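Local structure of phosphoserine phosphatase RsbX (Bacillus subtilis, 3W44) at residues 38-43 against 151-156; 8-13 against 31-36. The protein dephosphorylates the phosphoserine protein RsbS, acting as a PPM-type phosphatase that keeps the stress sigma factor sigma-B in check. All coordinates share one frame; numbering follows the deposited sequence.

Contact 1: residues 38-43 against 151-156; sequences LICAVA and FIIHTD. With MN (manganese (II) ion), chain C.
V42, I153 and T155 meet as aliphatic branches with no ring between them; the flat groups of H154 and D156 sit to one side, toward the manganese. The imidazole of H154 starts away from strand 37-45, and in the plane of its ring ND1 gives a nearly straight hydrogen bond (161°) to T155 O, 2.7 Å away, coming from above that carbonyl's plane. D156 binds manganese through OD1 at 2.1 Å, while OD2 accepts a hydrogen bond from a water on the same metal.

Between the strands, V42 straddles two partners. Its CG2 packs on I153 CG2 at 3.7 Å, and its CG1 presses on T155 CG2 at 3.4 Å, tighter than usual for two carbons. I153 has CG1 anti to its carbonyl carbon (chi1 -52°) and an extended chain beyond, which carries CD1 toward C40 SG, 4.2 Å off. T155 OG1 is turned to other partners, D27 and the backbone N of T192.

No hydrogen bond crosses here: the touching parts of the two segments run nearly parallel, 16° apart, and belong to different sheets. This is the buried interface of the PPM (PP2C) beta-sandwich, leading to a metal site that D44 and D189 complete with D156.

Contact 2: residues 8-13 against 31-36; sequences EHIQTL and MKADDK
T12 and M31, the latter present as selenomethionine, reach toward each other tip to tip at the buried, apolar end of the contact. The M31 methyl CE lies 3.8 Å from T12 CG2. M31 sends CG anti to its backbone N (chi1 165°) and then bends at both following torsions, which brings the methyl CE against the threonine. T12 OG1 is held separately by the carbonyl of E5 on strand 2-7. One step along, I10 CG2 only just approaches A33 CB, at 4.5 Å; both side chains also pack on L38 of strand 37-45, so the apolar part is shared with the neighbouring strand.

Toward residues 8 and 35 the character changes, and side chains reach the surface. E8 OE1 lies alongside D35, 3.6 Å from its CB, but the D35 carboxylate leads away, leaving OE1 and OD1 5.7 Å apart; that separation probably eases the repulsion of like charges. The H9 ring meets D35 O obliquely, with ND1 3.3 Å from it, while E8 CB sits over one face of the imidazole near its rim and F97 stacks with it. D34 shapes the turn that follows: its OD1 accepts from K36 N at 3.0 Å, an Asx turn.

The two segments run antiparallel (172°) without a clear hydrogen bond between them. They meet where the edge strand 27-33 of one sheet lies against strand 10-17 of the other, in the beta-sandwich of the PPM phosphatase fold.

Both contacts join the same two sheets, and their centres are 14 Å apart. Strands 27-33 and 37-45, one from each contact, are neighbours in one sheet: I39 O and K32 N, 2.7 Å apart, make a probable hydrogen bond. L38, on the first segment of contact 1, packs on contact 2, its CD1 lying 3.6 Å from I10 CD1 and 3.8 Å from M31 SE. Contact 1 is about 1 Å from the centre of the chain and runs out to the metals, with the T155 side chain about 7 Å from a second manganese. Contact 2 is about 14 Å from the chain centre; its nearest atom, L13 O, is 17.1 Å from the manganese bound by D156.

Contact 1: residues 38-43 against 151-156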
loop_
_atom_site.group_PDB
_atom_site.type_symbol
_atom_site.label_atom_id
_atom_site.label_comp_id
_atom_site.label_asym_id
_atom_site.label_seq_id
_atom_site.Cartn_x
_atom_site.Cartn_y
_atom_site.Cartn_z
ATOM N N LEU A 38 2.298 -10.884 7.628
ATOM C CA LEU A 38 2.537 -9.483 7.458
ATOM C C LEU A 38 1.179 -8.821 7.279
ATOM O O LEU A 38 0.310 -9.372 6.607
ATOM C CB LEU A 38 3.385 -9.252 6.216
ATOM C CG LEU A 38 3.551 -7.804 5.774
ATOM C CD1 LEU A 38 4.991 -7.598 5.408
ATOM C CD2 LEU A 38 2.623 -7.486 4.680
ATOM N N ILE A 39 1.007 -7.646 7.850
ATOM C CA ILE A 39 -0.056 -6.739 7.445
ATOM C C ILE A 39 0.559 -5.398 7.005
ATOM O O ILE A 39 1.493 -4.897 7.663
ATOM C CB ILE A 39 -1.122 -6.545 8.526
ATOM C CG1 ILE A 39 -2.212 -5.606 8.022
ATOM C CG2 ILE A 39 -0.534 -5.969 9.839
ATOM C CD1 ILE A 39 -3.653 -6.060 8.336
ATOM N N CYS A 40 0.087 -4.866 5.871
ATOM C CA CYS A 40 0.348 -3.470 5.542
ATOM C C CYS A 40 -0.825 -2.718 4.855
ATOM O O CYS A 40 -1.711 -3.310 4.283
ATOM C CB CYS A 40 1.659 -3.299 4.763
ATOM S SG CYS A 40 1.638 -4.046 3.140
ATOM N N ALA A 41 -0.813 -1.407 4.942
ATOM C CA ALA A 41 -1.879 -0.635 4.344
ATOM C C ALA A 41 -1.270 0.689 3.868
ATOM O O ALA A 41 -0.388 1.254 4.511
ATOM C CB ALA A 41 -2.965 -0.389 5.369
ATOM N N VAL A 42 -1.749 1.183 2.756
ATOM C CA VAL A 42 -1.374 2.483 2.281
ATOM C C VAL A 42 -2.673 3.252 2.029
ATOM O O VAL A 42 -3.522 2.728 1.357
ATOM C CB VAL A 42 -0.659 2.407 0.962
ATOM C CG1 VAL A 42 -0.486 3.844 0.445
ATOM C CG2 VAL A 42 0.687 1.570 1.050
ATOM N N ALA A 43 -2.803 4.484 2.556
ATOM C CA ALA A 43 -4.006 5.279 2.382
ATOM C C ALA A 43 -3.598 6.683 1.942
ATOM O O ALA A 43 -2.567 7.181 2.330
ATOM C CB ALA A 43 -4.797 5.330 3.659
ATOM N N PHE A 151 6.612 -6.807 -5.138
ATOM C CA PHE A 151 5.370 -6.049 -5.282
ATOM C C PHE A 151 5.581 -4.624 -4.812
ATOM O O PHE A 151 6.522 -4.330 -4.053
ATOM C CB PHE A 151 4.216 -6.675 -4.504
ATOM C CG PHE A 151 4.389 -6.624 -3.007
ATOM C CD1 PHE A 151 4.022 -5.487 -2.285
ATOM C CD2 PHE A 151 4.956 -7.690 -2.320
ATOM C CE1 PHE A 151 4.216 -5.366 -0.899
ATOM C CE2 PHE A 151 5.158 -7.612 -0.908
ATOM C CZ PHE A 151 4.792 -6.431 -0.195
ATOM N N ILE A 152 4.647 -3.758 -5.255
ATOM C CA ILE A 152 4.559 -2.398 -4.819
ATOM C C ILE A 152 3.125 -2.100 -4.591
ATOM O O ILE A 152 2.246 -2.580 -5.340
ATOM C CB ILE A 152 5.148 -1.387 -5.852
ATOM C CG1 ILE A 152 5.271 0.022 -5.245
ATOM C CG2 ILE A 152 4.361 -1.404 -7.193
ATOM C CD1 ILE A 152 6.042 0.969 -6.144
ATOM N N ILE A 153 2.900 -1.329 -3.518
ATOM C CA ILE A 153 1.663 -0.620 -3.297
ATOM C C ILE A 153 1.994 0.863 -3.249
ATOM O O ILE A 153 2.891 1.268 -2.501
ATOM C CB ILE A 153 1.003 -1.053 -1.976
ATOM C CG1 ILE A 153 0.848 -2.590 -1.886
ATOM C CG2 ILE A 153 -0.345 -0.456 -1.886
ATOM C CD1 ILE A 153 0.220 -2.993 -0.641
ATOM N N HIS A 154 1.327 1.697 -4.042
ATOM C CA HIS A 154 1.689 3.131 -4.038
ATOM C C HIS A 154 0.506 4.013 -4.242
ATOM O O HIS A 154 -0.369 3.664 -5.015
ATOM C CB HIS A 154 2.743 3.489 -5.110
ATOM C CG HIS A 154 2.237 3.301 -6.513
ATOM N ND1 HIS A 154 1.601 4.302 -7.227
ATOM C CD2 HIS A 154 2.235 2.220 -7.317
ATOM C CE1 HIS A 154 1.253 3.850 -8.411
ATOM N NE2 HIS A 154 1.631 2.594 -8.497
ATOM N N THR A 155 0.507 5.184 -3.602
ATOM C CA THR A 155 -0.462 6.192 -3.875
ATOM C C THR A 155 -0.250 6.851 -5.259
ATOM O O THR A 155 0.748 6.591 -5.964
ATOM C CB THR A 155 -0.451 7.258 -2.791
ATOM O OG1 THR A 155 0.833 7.821 -2.735
ATOM C CG2 THR A 155 -0.740 6.704 -1.432
ATOM N N ASP A 156 -1.216 7.681 -5.677
ATOM C CA ASP A 156 -1.236 8.200 -7.030
ATOM C C ASP A 156 -0.202 9.288 -7.206
ATOM O O ASP A 156 0.018 9.762 -8.297
ATOM C CB ASP A 156 -2.623 8.730 -7.400
ATOM C CG ASP A 156 -3.132 9.808 -6.425
ATOM O OD1 ASP A 156 -2.360 10.354 -5.605
ATOM O OD2 ASP A 156 -4.355 10.104 -6.470
HETATM MN MN MN C . -2.567 11.570 -3.876
HETATM O O HOH W 1 -4.676 12.120 -4.744
HETATM O O HOH W 2 -3.212 13.302 -2.533
HETATM O O HOH W 3 -0.969 10.968 -2.344
#

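Contact 2: residues 8-13 against 31-36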
loop_
_atom_site.group_PDB
_atom_site.type_symbol
_atom_site.label_atom_id
_atom_site.label_comp_id
_atom_site.label_asym_id
_atom_site.label_seq_id
_atom_site.Cartn_x
_atom_site.Cartn_y
_atom_site.Cartn_z
ATOM N N GLU A 8 13.020 -13.342 7.863
ATOM C CA GLU A 8 13.122 -14.581 7.080
ATOM C C GLU A 8 12.295 -14.568 5.804
ATOM O O GLU A 8 12.753 -15.043 4.788
ATOM C CB GLU A 8 12.670 -15.787 7.932
ATOM C CG GLU A 8 12.980 -15.668 9.430
ATOM C CD GLU A 8 11.821 -15.067 10.264
ATOM O OE1 GLU A 8 10.689 -15.599 10.133
ATOM O OE2 GLU A 8 12.032 -14.102 11.073
ATOM N N HIS A 9 11.095 -13.989 5.867
ATOM C CA HIS A 9 10.088 -14.115 4.854
ATOM C C HIS A 9 9.869 -12.955 3.909
ATOM O O HIS A 9 9.237 -13.133 2.849
ATOM C CB HIS A 9 8.787 -14.402 5.542
ATOM C CG HIS A 9 8.739 -15.772 6.117
ATOM N ND1 HIS A 9 8.674 -16.002 7.468
ATOM C CD2 HIS A 9 8.836 -16.989 5.526
ATOM C CE1 HIS A 9 8.701 -17.305 7.686
ATOM N NE2 HIS A 9 8.803 -17.921 6.526
ATOM N N ILE A 10 10.339 -11.760 4.279
ATOM C CA ILE A 10 10.095 -10.600 3.429
ATOM C C ILE A 10 11.135 -9.556 3.700
ATOM O O ILE A 10 11.461 -9.315 4.846
ATOM C CB ILE A 10 8.662 -10.052 3.631
ATOM C CG1 ILE A 10 8.292 -9.073 2.522
ATOM C CG2 ILE A 10 8.445 -9.452 5.036
ATOM C CD1 ILE A 10 6.819 -8.764 2.493
ATOM N N GLN A 11 11.707 -8.981 2.656
ATOM C CA GLN A 11 12.416 -7.727 2.758
ATOM C C GLN A 11 11.484 -6.623 2.277
ATOM O O GLN A 11 10.936 -6.768 1.186
ATOM C CB GLN A 11 13.623 -7.765 1.874
ATOM C CG GLN A 11 14.648 -8.802 2.285
ATOM C CD GLN A 11 15.931 -8.599 1.560
ATOM O OE1 GLN A 11 16.754 -7.688 1.864
ATOM N NE2 GLN A 11 16.116 -9.422 0.559
ATOM N N THR A 12 11.267 -5.572 3.103
ATOM C CA THR A 12 10.463 -4.433 2.721
ATOM C C THR A 12 11.204 -3.062 2.635
ATOM O O THR A 12 12.211 -2.837 3.283
ATOM C CB THR A 12 9.173 -4.279 3.618
ATOM O OG1 THR A 12 9.542 -4.033 4.971
ATOM C CG2 THR A 12 8.378 -5.523 3.613
ATOM N N LEU A 13 10.630 -2.126 1.880
ATOM C CA LEU A 13 11.078 -0.759 1.860
ATOM C C LEU A 13 9.857 0.140 1.756
ATOM O O LEU A 13 8.999 -0.122 0.943
ATOM C CB LEU A 13 11.999 -0.543 0.657
ATOM C CG LEU A 13 12.742 0.763 0.566
ATOM C CD1 LEU A 13 14.045 0.575 -0.100
ATOM C CD2 LEU A 13 11.902 1.874 -0.155
HETATM N N MSE A 31 2.613 -0.857 8.558
HETATM C CA MSE A 31 3.459 -1.995 8.206
HETATM C C MSE A 31 3.678 -2.733 9.483
HETATM O O MSE A 31 4.155 -2.138 10.430
HETATM C CB MSE A 31 4.796 -1.487 7.642
HETATM C CG MSE A 31 5.912 -2.514 7.553
HETATM SE SE MSE A 31 5.381 -3.964 6.349
HETATM C CE MSE A 31 5.666 -3.061 4.670
ATOM N N LYS A 32 3.281 -3.997 9.541
ATOM C CA LYS A 32 3.780 -4.897 10.577
ATOM C C LYS A 32 3.978 -6.319 10.055
ATOM O O LYS A 32 3.107 -6.890 9.453
ATOM C CB LYS A 32 2.809 -4.944 11.771
ATOM C CG LYS A 32 3.405 -5.554 13.105
ATOM C CD LYS A 32 2.465 -6.551 13.728
ATOM C CE LYS A 32 1.496 -5.892 14.723
ATOM N NZ LYS A 32 0.169 -6.666 14.818
ATOM N N ALA A 33 5.136 -6.890 10.318
ATOM C CA ALA A 33 5.419 -8.283 9.987
ATOM C C ALA A 33 6.044 -8.986 11.211
ATOM O O ALA A 33 6.811 -8.403 11.961
ATOM C CB ALA A 33 6.358 -8.342 8.810
ATOM N N ASP A 34 5.696 -10.238 11.417
ATOM C CA ASP A 34 6.355 -11.070 12.406
ATOM C C ASP A 34 6.706 -12.361 11.665
ATOM O O ASP A 34 6.736 -12.359 10.452
ATOM C CB ASP A 34 5.425 -11.326 13.584
ATOM C CG ASP A 34 4.065 -11.676 13.145
ATOM O OD1 ASP A 34 3.872 -12.767 12.640
ATOM O OD2 ASP A 34 3.174 -10.832 13.253
ATOM N N ASP A 35 6.937 -13.459 12.383
ATOM C CA ASP A 35 7.396 -14.665 11.747
ATOM C C ASP A 35 6.297 -15.414 10.989
ATOM O O ASP A 35 6.607 -16.187 10.090
ATOM C CB ASP A 35 8.160 -15.559 12.735
ATOM C CG ASP A 35 7.454 -15.674 14.084
ATOM O OD1 ASP A 35 7.887 -14.966 15.030
ATOM O OD2 ASP A 35 6.456 -16.451 14.199
ATOM N N LYS A 36 5.025 -15.133 11.282
ATOM C CA LYS A 36 3.888 -15.801 10.619
ATOM C C LYS A 36 3.180 -15.047 9.495
ATOM O O LYS A 36 2.729 -15.637 8.501
ATOM C CB LYS A 36 2.900 -16.260 11.684
ATOM C CG LYS A 36 3.511 -17.483 12.484
ATOM C CD LYS A 36 2.774 -17.828 13.777
ATOM C CE LYS A 36 1.737 -18.936 13.551
ATOM N NZ LYS A 36 0.991 -19.163 14.833
#